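Local coordinates for protein aerobactin synthase IucA (Klebsiella pneumoniae subsp. pneumoniae, PDB 5JM8) that binds ATP and magnesium and, as an NIS synthetase, probably uses ATP to activate citrate for coupling to a modified lysine on the way to the siderophore aerobactin, at residues 122-127 with 171-176; 135-140 with 356-361; 141-146 with 259-264; 362-367 with 426-431. One frame throughout, in Å; residues are numbered along the deposited sequence.

Contact 1 of 4, residues 122-127 with 171-176; sequences IDARHD and PDFAPH
A124, the last residue of helix 101-124, sets its methyl obliquely against the F173 ring, with A124 CB 3.7 Å from F173 CE2. R125 is the first residue to leave helical geometry, and its side chain carries most of the contact. Bends at chi2 (-67°) and chi3 (-58°) fold it back so that the guanidinium meets the type I turn P171-A174. There R125 NH1 donates to the backbone D172 O at 2.6 Å. This acceptor lies in the guanidinium plane, whereas the donor stands well above the plane of the carbonyl. A174 CB covers one guanidinium face, 3.7 Å from R125 CZ. NH1 also reaches the backbone O of Q143. Two residues on, D127 takes the NE-NH2 edge of the group in a side-on salt bridge, with R125 NE to D127 OD1 at 2.9 Å and R125 NH2 to D127 OD2 at 3.1 Å. Gripped by a carboxylate and by backbone oxygens, the guanidinium is held against rotation. The turn is closed by A174 N to P171 O at 2.8 Å. F173 also meets H126 of the second subunit, so this joint between a helix exit and a beta turn forms part of the subunit interface.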
# COMPACT_ATOMS: atom_id res chain seq x y z
N ILE A 122 8.03 23.09 -19.13
CA ILE A 122 6.58 23.17 -19.25
C ILE A 122 6.08 22.25 -20.36
O ILE A 122 5.02 21.63 -20.23
CB ILE A 122 6.12 24.62 -19.54
CG1 ILE A 122 6.34 25.49 -18.29
CG2 ILE A 122 4.64 24.66 -19.95
CD1 ILE A 122 6.17 26.98 -18.51
N ASP A 123 6.84 22.15 -21.45
CA ASP A 123 6.48 21.28 -22.56
C ASP A 123 6.79 19.82 -22.26
O ASP A 123 6.26 18.92 -22.91
CB ASP A 123 7.22 21.71 -23.83
CG ASP A 123 6.74 23.04 -24.38
OD1 ASP A 123 5.56 23.40 -24.16
OD2 ASP A 123 7.54 23.74 -25.04
N ALA A 124 7.65 19.59 -21.27
CA ALA A 124 8.05 18.24 -20.89
C ALA A 124 7.14 17.64 -19.82
O ALA A 124 7.00 16.42 -19.72
CB ALA A 124 9.49 18.24 -20.41
N ARG A 125 6.52 18.51 -19.01
CA ARG A 125 5.72 18.07 -17.87
C ARG A 125 4.22 18.10 -18.15
O ARG A 125 3.51 18.98 -17.66
CB ARG A 125 6.03 18.94 -16.65
CG ARG A 125 7.46 18.81 -16.13
CD ARG A 125 7.74 17.43 -15.54
NE ARG A 125 6.82 17.10 -14.46
CZ ARG A 125 6.99 17.48 -13.19
NH1 ARG A 125 8.04 18.19 -12.83
NH2 ARG A 125 6.09 17.13 -12.28
N HIS A 126 3.75 17.14 -18.93
CA HIS A 126 2.33 17.05 -19.26
C HIS A 126 1.54 16.47 -18.09
O HIS A 126 0.31 16.43 -18.11
CB HIS A 126 2.12 16.20 -20.51
CG HIS A 126 2.70 16.80 -21.75
ND1 HIS A 126 1.95 17.53 -22.65
CD2 HIS A 126 3.96 16.79 -22.23
CE1 HIS A 126 2.73 17.93 -23.64
NE2 HIS A 126 3.95 17.50 -23.41
N ASP A 127 2.26 16.00 -17.08
CA ASP A 127 1.64 15.49 -15.86
C ASP A 127 1.26 16.61 -14.90
O ASP A 127 0.54 16.36 -13.93
CB ASP A 127 2.59 14.51 -15.16
CG ASP A 127 3.94 15.14 -14.85
OD1 ASP A 127 4.46 15.87 -15.71
OD2 ASP A 127 4.48 14.89 -13.74
N PRO A 171 15.01 19.38 -10.46
CA PRO A 171 13.70 18.76 -10.18
C PRO A 171 12.67 18.95 -11.29
O PRO A 171 11.67 18.24 -11.31
CB PRO A 171 13.24 19.49 -8.92
CG PRO A 171 13.89 20.82 -9.00
CD PRO A 171 15.24 20.56 -9.61
N ASP A 172 12.93 19.89 -12.19
CA ASP A 172 11.92 20.35 -13.14
C ASP A 172 11.31 19.21 -13.96
O ASP A 172 10.10 19.17 -14.16
CB ASP A 172 12.53 21.40 -14.08
CG ASP A 172 13.14 22.58 -13.32
OD1 ASP A 172 14.00 22.35 -12.44
OD2 ASP A 172 12.76 23.73 -13.61
N PHE A 173 12.16 18.29 -14.42
CA PHE A 173 11.71 17.18 -15.27
C PHE A 173 11.34 15.97 -14.43
O PHE A 173 11.12 14.87 -14.95
CB PHE A 173 12.80 16.82 -16.29
CG PHE A 173 13.13 17.92 -17.25
CD1 PHE A 173 13.86 19.02 -16.84
CD2 PHE A 173 12.70 17.86 -18.57
CE1 PHE A 173 14.17 20.04 -17.72
CE2 PHE A 173 13.01 18.88 -19.46
CZ PHE A 173 13.74 19.97 -19.03
N ALA A 174 11.28 16.17 -13.11
CA ALA A 174 10.91 15.13 -12.16
C ALA A 174 11.76 13.87 -12.31
O ALA A 174 11.22 12.77 -12.43
CB ALA A 174 9.44 14.79 -12.30
N PRO A 175 13.10 14.02 -12.29
CA PRO A 175 13.96 12.85 -12.46
C PRO A 175 14.29 12.18 -11.14
O PRO A 175 13.93 12.67 -10.07
CB PRO A 175 15.21 13.45 -13.08
CG PRO A 175 15.32 14.78 -12.41
CD PRO A 175 13.89 15.26 -12.19
N HIS A 176 15.00 11.06 -11.22
CA HIS A 176 15.56 10.43 -10.05
C HIS A 176 16.79 9.63 -10.45
O HIS A 176 16.96 9.28 -11.62
CB HIS A 176 14.54 9.53 -9.36
CG HIS A 176 14.01 8.44 -10.22
ND1 HIS A 176 12.89 8.58 -11.01
CD2 HIS A 176 14.43 7.16 -10.41
CE1 HIS A 176 12.65 7.45 -11.65
NE2 HIS A 176 13.57 6.58 -11.30

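Contact 2 of 4, residues 135-140 with 356-361; sequences ALNFGE and QPQSQT
A capping box of N137 and E140 starts helix 138-142, and N137 also lies against the backbone oxygens of P357 and S359. E140 N donates to N137 OD1 at 2.7 Å, and N137 N returns a bond to E140 OE1 at 2.9 Å. The asparagine CG sits between the backbone N and the carbonyl carbon (chi1 69°), which turns OD1 back over the first helical turn. The side chains of N137 and Q358 lie side by side, pointing the same way, with their amide planes 74° apart. No direct hydrogen bond crosses between 135-140 and 356-361; water and CA-H...O contacts do the joining. One water accepts from F138 N at 2.6 Å and donates to S359 O and, at greater length, to P357 O. Another accepts from L136 N and Q360 NE2. F138 CA lies 3.2 Å from T361 O, which is near the plane of the F138 ring at its edge. The extended Q360 side chain runs past A135, with A135 CB 3.4 Å from Q360 NE2, and NE2 is hydrogen-bonded to D438. L136 O accepts from N362 ND2. The capped helix thus lies beside strand 360-363, with F138 and T361 packing on L432 of strand 431-435 and L136 on L378 of helix 378-390.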
# COMPACT_ATOMS: atom_id res chain seq x y z
N ALA A 135 -4.38 15.46 -3.38
CA ALA A 135 -3.37 15.96 -2.46
C ALA A 135 -1.99 15.42 -2.82
O ALA A 135 -1.82 14.22 -3.06
CB ALA A 135 -3.73 15.58 -1.03
N LEU A 136 -1.01 16.31 -2.84
CA LEU A 136 0.36 15.95 -3.20
C LEU A 136 1.13 15.37 -2.02
O LEU A 136 0.92 15.76 -0.88
CB LEU A 136 1.10 17.17 -3.73
CG LEU A 136 0.54 17.81 -5.00
CD1 LEU A 136 1.39 19.00 -5.38
CD2 LEU A 136 0.49 16.80 -6.13
N ASN A 137 2.04 14.45 -2.32
CA ASN A 137 2.99 13.98 -1.32
C ASN A 137 4.22 14.87 -1.38
O ASN A 137 4.35 15.71 -2.27
CB ASN A 137 3.34 12.50 -1.53
CG ASN A 137 4.16 12.22 -2.79
OD1 ASN A 137 4.97 13.04 -3.22
ND2 ASN A 137 3.96 11.04 -3.36
N PHE A 138 5.13 14.67 -0.44
CA PHE A 138 6.31 15.51 -0.31
C PHE A 138 7.13 15.57 -1.60
O PHE A 138 7.52 16.65 -2.05
CB PHE A 138 7.18 15.01 0.84
CG PHE A 138 8.48 15.75 0.98
CD1 PHE A 138 8.52 16.97 1.62
CD2 PHE A 138 9.65 15.21 0.50
CE1 PHE A 138 9.71 17.65 1.76
CE2 PHE A 138 10.85 15.88 0.64
CZ PHE A 138 10.88 17.11 1.27
N GLY A 139 7.38 14.41 -2.20
CA GLY A 139 8.19 14.33 -3.40
C GLY A 139 7.56 15.02 -4.59
O GLY A 139 8.24 15.69 -5.37
N GLU A 140 6.24 14.86 -4.74
CA GLU A 140 5.51 15.49 -5.84
C GLU A 140 5.61 17.02 -5.77
O GLU A 140 5.87 17.67 -6.77
CB GLU A 140 4.04 15.07 -5.82
CG GLU A 140 3.81 13.62 -6.23
CD GLU A 140 2.36 13.20 -6.10
OE1 GLU A 140 1.71 13.59 -5.11
OE2 GLU A 140 1.87 12.47 -6.99
N GLN A 356 5.78 8.26 7.06
CA GLN A 356 4.58 8.52 6.26
C GLN A 356 4.98 9.28 5.01
O GLN A 356 4.86 10.51 4.97
CB GLN A 356 3.53 9.30 7.05
CG GLN A 356 2.24 9.56 6.24
CD GLN A 356 1.59 8.30 5.71
OE1 GLN A 356 1.83 7.89 4.58
NE2 GLN A 356 0.76 7.67 6.54
N PRO A 357 5.45 8.56 3.99
CA PRO A 357 5.88 9.19 2.73
C PRO A 357 4.72 9.75 1.91
O PRO A 357 4.95 10.50 0.97
CB PRO A 357 6.58 8.04 1.99
CG PRO A 357 5.97 6.81 2.54
CD PRO A 357 5.66 7.10 3.97
N GLN A 358 3.49 9.38 2.27
CA GLN A 358 2.30 9.80 1.53
C GLN A 358 1.50 10.88 2.26
O GLN A 358 0.36 11.18 1.88
CB GLN A 358 1.40 8.60 1.26
CG GLN A 358 2.04 7.57 0.34
CD GLN A 358 2.30 8.12 -1.05
OE1 GLN A 358 1.51 8.91 -1.57
NE2 GLN A 358 3.41 7.71 -1.65
N SER A 359 2.08 11.48 3.30
CA SER A 359 1.41 12.57 4.00
C SER A 359 1.30 13.77 3.08
O SER A 359 2.10 13.91 2.15
CB SER A 359 2.16 12.95 5.28
OG SER A 359 3.43 13.49 4.97
N GLN A 360 0.33 14.63 3.35
CA GLN A 360 0.17 15.86 2.58
C GLN A 360 1.05 16.96 3.16
O GLN A 360 0.57 18.01 3.59
CB GLN A 360 -1.29 16.30 2.55
CG GLN A 360 -1.59 17.36 1.51
CD GLN A 360 -3.03 17.83 1.57
OE1 GLN A 360 -3.76 17.55 2.52
NE2 GLN A 360 -3.45 18.56 0.53
N THR A 361 2.35 16.70 3.18
CA THR A 361 3.34 17.69 3.57
C THR A 361 3.96 18.25 2.29
O THR A 361 4.65 17.54 1.57
CB THR A 361 4.42 17.08 4.47
OG1 THR A 361 3.80 16.44 5.59
CG2 THR A 361 5.39 18.15 4.96
O HOH W 1 -1.50 19.05 -1.82
O HOH W 2 4.62 13.54 1.84

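Contact 3 of 4, residues 141-146 with 259-264; sequences AEQALL and WLPTTS. With ATP (adenosine-5'-triphosphate), chain I.
E142 OE1 takes two hydrogen bonds from T263, one from OG1 at 2.8 Å and one from the backbone N at 3.2 Å. Both donors approach nearly end-on to the C-O bond, and the N-H of T263 points almost straight at the oxygen (170°). A bend at chi2 (-61°) swings the carboxylate back over T262, whose CB lies 3.4 Å from E142 OE1, so the glutamate runs alongside T262 and crosses T263 at about a right angle. Next to it the Q143 chain, extended beyond CG, crosses L260 and brings Q143 NE2 to 3.6 Å from L260 CB. Its bond to P261 O is weak; the stronger partner of Q143 NE2 is P175 O. A looser apolar contact joins L145 CD2 to T263 CG2 at 4.2 Å.

Both segments reach bound ATP. S264 OG donates to the gamma-phosphate oxygen ATP O1G at 2.6 Å, and L145 CD2 packs 3.5 Å from ATP C8 of the adenine. In the next shell, R446 forms a salt bridge with E142 OE2, which would probably stabilise the negative charge of this buried carboxylate. The T262 hydroxyl is bonded to S267 O. T263 OG1, while giving its proton to E142, accepts from Q429 NE2 and so helps to position a magnesium ligand. The end of helix 138-142 is thereby joined to the end of strand 258-261, with V363 of strand 360-363 packed on E142 and T263, and with strands 177-185 and 267-269 beside strand 258-261.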
# COMPACT_ATOMS: atom_id res chain seq x y z
N ALA A 141 5.41 17.57 -4.57
CA ALA A 141 5.45 19.01 -4.38
C ALA A 141 6.85 19.56 -4.64
O ALA A 141 7.00 20.65 -5.20
CB ALA A 141 4.99 19.37 -2.98
N GLU A 142 7.87 18.81 -4.25
CA GLU A 142 9.25 19.27 -4.36
C GLU A 142 9.71 19.38 -5.81
O GLU A 142 10.70 20.04 -6.09
CB GLU A 142 10.19 18.33 -3.60
CG GLU A 142 10.11 18.45 -2.09
CD GLU A 142 10.47 19.83 -1.58
OE1 GLU A 142 11.30 20.50 -2.21
OE2 GLU A 142 9.91 20.24 -0.54
N GLN A 143 9.00 18.71 -6.71
CA GLN A 143 9.36 18.71 -8.12
C GLN A 143 8.30 19.38 -8.99
O GLN A 143 8.38 19.32 -10.22
CB GLN A 143 9.60 17.28 -8.61
CG GLN A 143 10.80 16.61 -7.96
CD GLN A 143 11.06 15.22 -8.50
OE1 GLN A 143 10.13 14.50 -8.88
NE2 GLN A 143 12.33 14.83 -8.55
N ALA A 144 7.34 20.03 -8.36
CA ALA A 144 6.23 20.64 -9.08
C ALA A 144 6.46 22.13 -9.35
O ALA A 144 5.62 22.79 -9.97
CB ALA A 144 4.93 20.45 -8.30
N LEU A 145 7.59 22.65 -8.88
CA LEU A 145 7.93 24.05 -9.12
C LEU A 145 8.66 24.21 -10.45
O LEU A 145 9.82 23.82 -10.59
CB LEU A 145 8.79 24.60 -7.97
CG LEU A 145 9.19 26.08 -8.06
CD1 LEU A 145 7.97 26.98 -7.93
CD2 LEU A 145 10.23 26.42 -7.01
N LEU A 146 7.98 24.81 -11.42
CA LEU A 146 8.54 25.01 -12.76
C LEU A 146 8.85 26.48 -13.02
O LEU A 146 9.63 26.80 -13.92
CB LEU A 146 7.58 24.49 -13.83
CG LEU A 146 7.24 23.00 -13.80
CD1 LEU A 146 6.39 22.65 -15.01
CD2 LEU A 146 8.50 22.13 -13.75
N TRP A 259 16.98 8.55 -5.77
CA TRP A 259 16.92 9.83 -5.07
C TRP A 259 16.31 10.90 -5.95
O TRP A 259 16.55 10.93 -7.16
CB TRP A 259 18.31 10.25 -4.62
CG TRP A 259 18.83 9.42 -3.50
CD1 TRP A 259 19.39 8.19 -3.58
CD2 TRP A 259 18.82 9.77 -2.11
NE1 TRP A 259 19.75 7.74 -2.33
CE2 TRP A 259 19.40 8.69 -1.41
CE3 TRP A 259 18.38 10.88 -1.39
CZ2 TRP A 259 19.55 8.70 -0.03
CZ3 TRP A 259 18.53 10.88 -0.02
CH2 TRP A 259 19.11 9.80 0.65
N LEU A 260 15.53 11.79 -5.34
CA LEU A 260 14.84 12.86 -6.06
C LEU A 260 15.45 14.22 -5.74
O LEU A 260 15.47 14.62 -4.57
CB LEU A 260 13.35 12.87 -5.70
CG LEU A 260 12.42 11.86 -6.38
CD1 LEU A 260 12.75 10.43 -6.01
CD2 LEU A 260 10.98 12.19 -6.01
N PRO A 261 15.96 14.93 -6.75
CA PRO A 261 16.35 16.31 -6.45
C PRO A 261 15.14 17.16 -6.07
O PRO A 261 14.12 17.10 -6.74
CB PRO A 261 16.98 16.81 -7.76
CG PRO A 261 16.54 15.85 -8.81
CD PRO A 261 16.35 14.54 -8.12
N THR A 262 15.26 17.92 -4.98
CA THR A 262 14.15 18.73 -4.50
C THR A 262 14.23 20.14 -5.08
O THR A 262 15.05 20.41 -5.96
CB THR A 262 14.15 18.81 -2.96
OG1 THR A 262 15.30 19.53 -2.50
CG2 THR A 262 14.15 17.42 -2.35
N THR A 263 13.36 21.03 -4.59
CA THR A 263 13.30 22.41 -5.08
C THR A 263 14.67 23.09 -5.14
O THR A 263 14.91 23.95 -5.99
CB THR A 263 12.37 23.27 -4.20
OG1 THR A 263 12.56 22.93 -2.82
CG2 THR A 263 10.91 23.04 -4.57
N SER A 264 15.57 22.70 -4.23
CA SER A 264 16.88 23.33 -4.12
C SER A 264 17.95 22.59 -4.93
O SER A 264 19.12 22.97 -4.92
CB SER A 264 17.31 23.40 -2.66
OG SER A 264 17.24 22.12 -2.05
PG ATP I . 17.77 23.37 1.13
O1G ATP I . 17.87 22.00 0.50
O2G ATP I . 16.36 23.75 1.52
O3G ATP I . 18.78 23.61 2.23
PB ATP I . 19.11 25.67 -0.03
O1B ATP I . 19.78 25.78 -1.38
O2B ATP I . 19.95 25.65 1.23
O3B ATP I . 18.11 24.40 -0.07
PA ATP I . 18.30 28.42 -0.21
O1A ATP I . 19.77 28.68 -0.01
O2A ATP I . 17.28 29.21 0.57
O3A ATP I . 18.02 26.86 0.09
O5' ATP I . 17.92 28.55 -1.77
C5' ATP I . 16.57 28.30 -2.14
C4' ATP I . 16.47 27.72 -3.55
O4' ATP I . 15.08 27.57 -3.86
C3' ATP I . 17.08 28.62 -4.61
O3' ATP I . 17.96 27.85 -5.44
C2' ATP I . 15.91 29.16 -5.41
O2' ATP I . 16.17 29.14 -6.82
C1' ATP I . 14.75 28.23 -5.08
N9 ATP I . 13.49 28.98 -4.91
C8 ATP I . 12.38 28.77 -5.64
N7 ATP I . 11.38 29.60 -5.25
C5 ATP I . 11.85 30.35 -4.24
C6 ATP I . 11.31 31.42 -3.38
N6 ATP I . 10.03 31.83 -3.55
N1 ATP I . 12.13 31.95 -2.45
C2 ATP I . 13.40 31.53 -2.29
N3 ATP I . 13.95 30.56 -3.04
C4 ATP I . 13.24 29.94 -4.02

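Contact 4 of 4, residues 362-367 with 426-431; sequences NVLVSL and AHQQNI. With MG (magnesium ion), chain J; ATP (adenosine-5'-triphosphate), chain I.
L364 and Q428 cross at about a right angle, L364 CG resting 3.6 Å from Q428 CG. The leucine CG stands opposite its backbone N (chi1 180°), which turns the side chain across the glutamine. Q428 is extended beyond CG; its CG and amide pass over V365 CA, which brings Q428 NE2 to 3.5 Å from ATP N6. V365 turns CG2 to the same base, 3.4 Å from ATP N7. V363 instead places CG2 against the backbone of 428-429, 3.4 Å from Q429 O. I431 CG2 adds a looser contact to L364 CB.

Here strand 360-363, which pairs antiparallel with strand 431-435 in a mixed sheet, gives way to helix 364-368. L364 N donates to I431 O at 2.9 Å, and V365 N makes a weak bond to Q428 O. The family of the first segment belongs to the protein kinase clan, and this junction lies in the nucleotide site.

Q429 and N430, next along the loop, turn to the magnesium and the phosphates. Q429 is bent at chi2 so that OE1 binds magnesium at 2.3 Å, while its NE2, held by T263, reaches weakly to ATP O2G. N430 OD1 binds the same ion at 2.0 Å, with ATP O3A and D447 also in the site. On the other side of Q428 in the chain, the H427 ring turns one face to ATP O2A, its CE1 being 3.0 Å from that oxygen, and meets Y485 edge-to-face.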
# COMPACT_ATOMS: atom_id res chain seq x y z
N ASN A 362 3.66 19.51 2.00
CA ASN A 362 4.14 20.15 0.77
C ASN A 362 4.96 21.41 1.06
O ASN A 362 4.64 22.17 1.97
CB ASN A 362 2.97 20.53 -0.14
CG ASN A 362 2.03 19.36 -0.42
OD1 ASN A 362 0.84 19.57 -0.68
ND2 ASN A 362 2.56 18.15 -0.38
N VAL A 363 5.99 21.63 0.25
CA VAL A 363 6.72 22.89 0.32
C VAL A 363 5.81 24.00 -0.21
O VAL A 363 5.16 23.84 -1.24
CB VAL A 363 8.04 22.83 -0.48
CG1 VAL A 363 7.77 22.64 -1.97
CG2 VAL A 363 8.87 24.08 -0.23
N LEU A 364 5.77 25.11 0.52
CA LEU A 364 4.80 26.17 0.25
C LEU A 364 4.95 26.76 -1.15
O LEU A 364 3.96 27.10 -1.79
CB LEU A 364 4.95 27.27 1.31
CG LEU A 364 4.02 28.48 1.21
CD1 LEU A 364 2.56 28.07 1.34
CD2 LEU A 364 4.39 29.52 2.27
N VAL A 365 6.19 26.89 -1.61
CA VAL A 365 6.49 27.59 -2.85
C VAL A 365 5.84 26.94 -4.08
O VAL A 365 5.52 27.62 -5.05
CB VAL A 365 8.02 27.68 -3.09
CG1 VAL A 365 8.62 26.30 -3.30
CG2 VAL A 365 8.32 28.59 -4.27
N SER A 366 5.64 25.63 -4.01
CA SER A 366 5.03 24.91 -5.12
C SER A 366 3.52 25.15 -5.17
O SER A 366 2.90 25.08 -6.23
CB SER A 366 5.32 23.41 -5.00
OG SER A 366 6.71 23.17 -5.00
N LEU A 367 2.94 25.45 -4.01
CA LEU A 367 1.49 25.63 -3.91
C LEU A 367 1.09 27.01 -4.41
O LEU A 367 0.14 27.16 -5.17
CB LEU A 367 1.03 25.44 -2.46
CG LEU A 367 1.30 24.07 -1.84
CD1 LEU A 367 1.00 24.11 -0.35
CD2 LEU A 367 0.48 22.99 -2.52
N ALA A 426 12.50 31.65 7.39
CA ALA A 426 11.67 30.73 6.64
C ALA A 426 11.29 31.25 5.26
O ALA A 426 10.36 32.05 5.13
CB ALA A 426 10.43 30.41 7.44
N HIS A 427 12.00 30.78 4.24
CA HIS A 427 11.59 31.01 2.86
C HIS A 427 10.23 30.40 2.62
O HIS A 427 9.68 29.68 3.46
CB HIS A 427 12.57 30.39 1.86
CG HIS A 427 13.91 31.04 1.81
ND1 HIS A 427 14.99 30.57 2.52
CD2 HIS A 427 14.36 32.12 1.13
CE1 HIS A 427 16.05 31.33 2.28
NE2 HIS A 427 15.69 32.28 1.43
N GLN A 428 9.69 30.66 1.44
CA GLN A 428 8.57 29.91 0.92
C GLN A 428 9.02 28.50 0.55
O GLN A 428 8.20 27.61 0.32
CB GLN A 428 8.00 30.62 -0.29
CG GLN A 428 6.58 30.30 -0.58
CD GLN A 428 6.06 31.03 -1.80
OE1 GLN A 428 5.01 30.70 -2.32
NE2 GLN A 428 6.80 32.05 -2.24
N GLN A 429 10.33 28.32 0.48
CA GLN A 429 10.94 27.04 0.13
C GLN A 429 11.45 26.30 1.37
O GLN A 429 11.71 25.09 1.31
CB GLN A 429 12.07 27.26 -0.88
CG GLN A 429 12.68 25.98 -1.44
CD GLN A 429 13.97 25.56 -0.76
OE1 GLN A 429 14.53 26.30 0.05
NE2 GLN A 429 14.45 24.37 -1.10
N ASN A 430 11.60 27.01 2.48
CA ASN A 430 12.00 26.39 3.75
C ASN A 430 10.79 25.99 4.59
O ASN A 430 10.93 25.35 5.62
CB ASN A 430 12.88 27.34 4.56
CG ASN A 430 14.23 27.56 3.91
OD1 ASN A 430 14.63 26.83 3.01
ND2 ASN A 430 14.95 28.56 4.39
N ILE A 431 9.61 26.39 4.13
CA ILE A 431 8.37 26.09 4.83
C ILE A 431 7.66 24.87 4.23
O ILE A 431 7.18 24.92 3.10
CB ILE A 431 7.40 27.28 4.79
CG1 ILE A 431 7.95 28.42 5.65
CG2 ILE A 431 6.02 26.88 5.30
CD1 ILE A 431 7.29 29.77 5.39
MG MG J . 16.10 26.58 1.70
PG ATP I . 17.77 23.37 1.13
O1G ATP I . 17.87 22.00 0.50
O2G ATP I . 16.36 23.75 1.52
O3G ATP I . 18.78 23.61 2.23
PB ATP I . 19.11 25.67 -0.03
O1B ATP I . 19.78 25.78 -1.38
O2B ATP I . 19.95 25.65 1.23
O3B ATP I . 18.11 24.40 -0.07
PA ATP I . 18.30 28.42 -0.21
O1A ATP I . 19.77 28.68 -0.01
O2A ATP I . 17.28 29.21 0.57
O3A ATP I . 18.02 26.86 0.09
O5' ATP I . 17.92 28.55 -1.77
C5' ATP I . 16.57 28.30 -2.14
C4' ATP I . 16.47 27.72 -3.55
O4' ATP I . 15.08 27.57 -3.86
C3' ATP I . 17.08 28.62 -4.61
O3' ATP I . 17.96 27.85 -5.44
C2' ATP I . 15.91 29.16 -5.41
O2' ATP I . 16.17 29.14 -6.82
C1' ATP I . 14.75 28.23 -5.08
N9 ATP I . 13.49 28.98 -4.91
C8 ATP I . 12.38 28.77 -5.64
N7 ATP I . 11.38 29.60 -5.25
C5 ATP I . 11.85 30.35 -4.24
C6 ATP I . 11.31 31.42 -3.38
N6 ATP I . 10.03 31.83 -3.55
N1 ATP I . 12.13 31.95 -2.45
C2 ATP I . 13.40 31.53 -2.29
N3 ATP I . 13.95 30.56 -3.04
C4 ATP I . 13.24 29.94 -4.02

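Following the chain from the N terminus, helix 101-124 ends in contact 1, which closes a loop of 43 intervening residues with the turn before strand 177-185. Within that loop lie 135-140 and 141-146, which pair further along, so contacts 2 and 3 both cross contact 1. Contact 3 is nested inside the long loop closed by contact 2, and the two share helix 138-142. Contact 4 opens directly after contact 2 ends, on the same strand 360-363, and brings in the loop 426-431 before strand 431-435. Contacts 3 and 4 touch each other and both meet ATP, whereas contact 1 joins the group through contact 3 and also faces the second subunit.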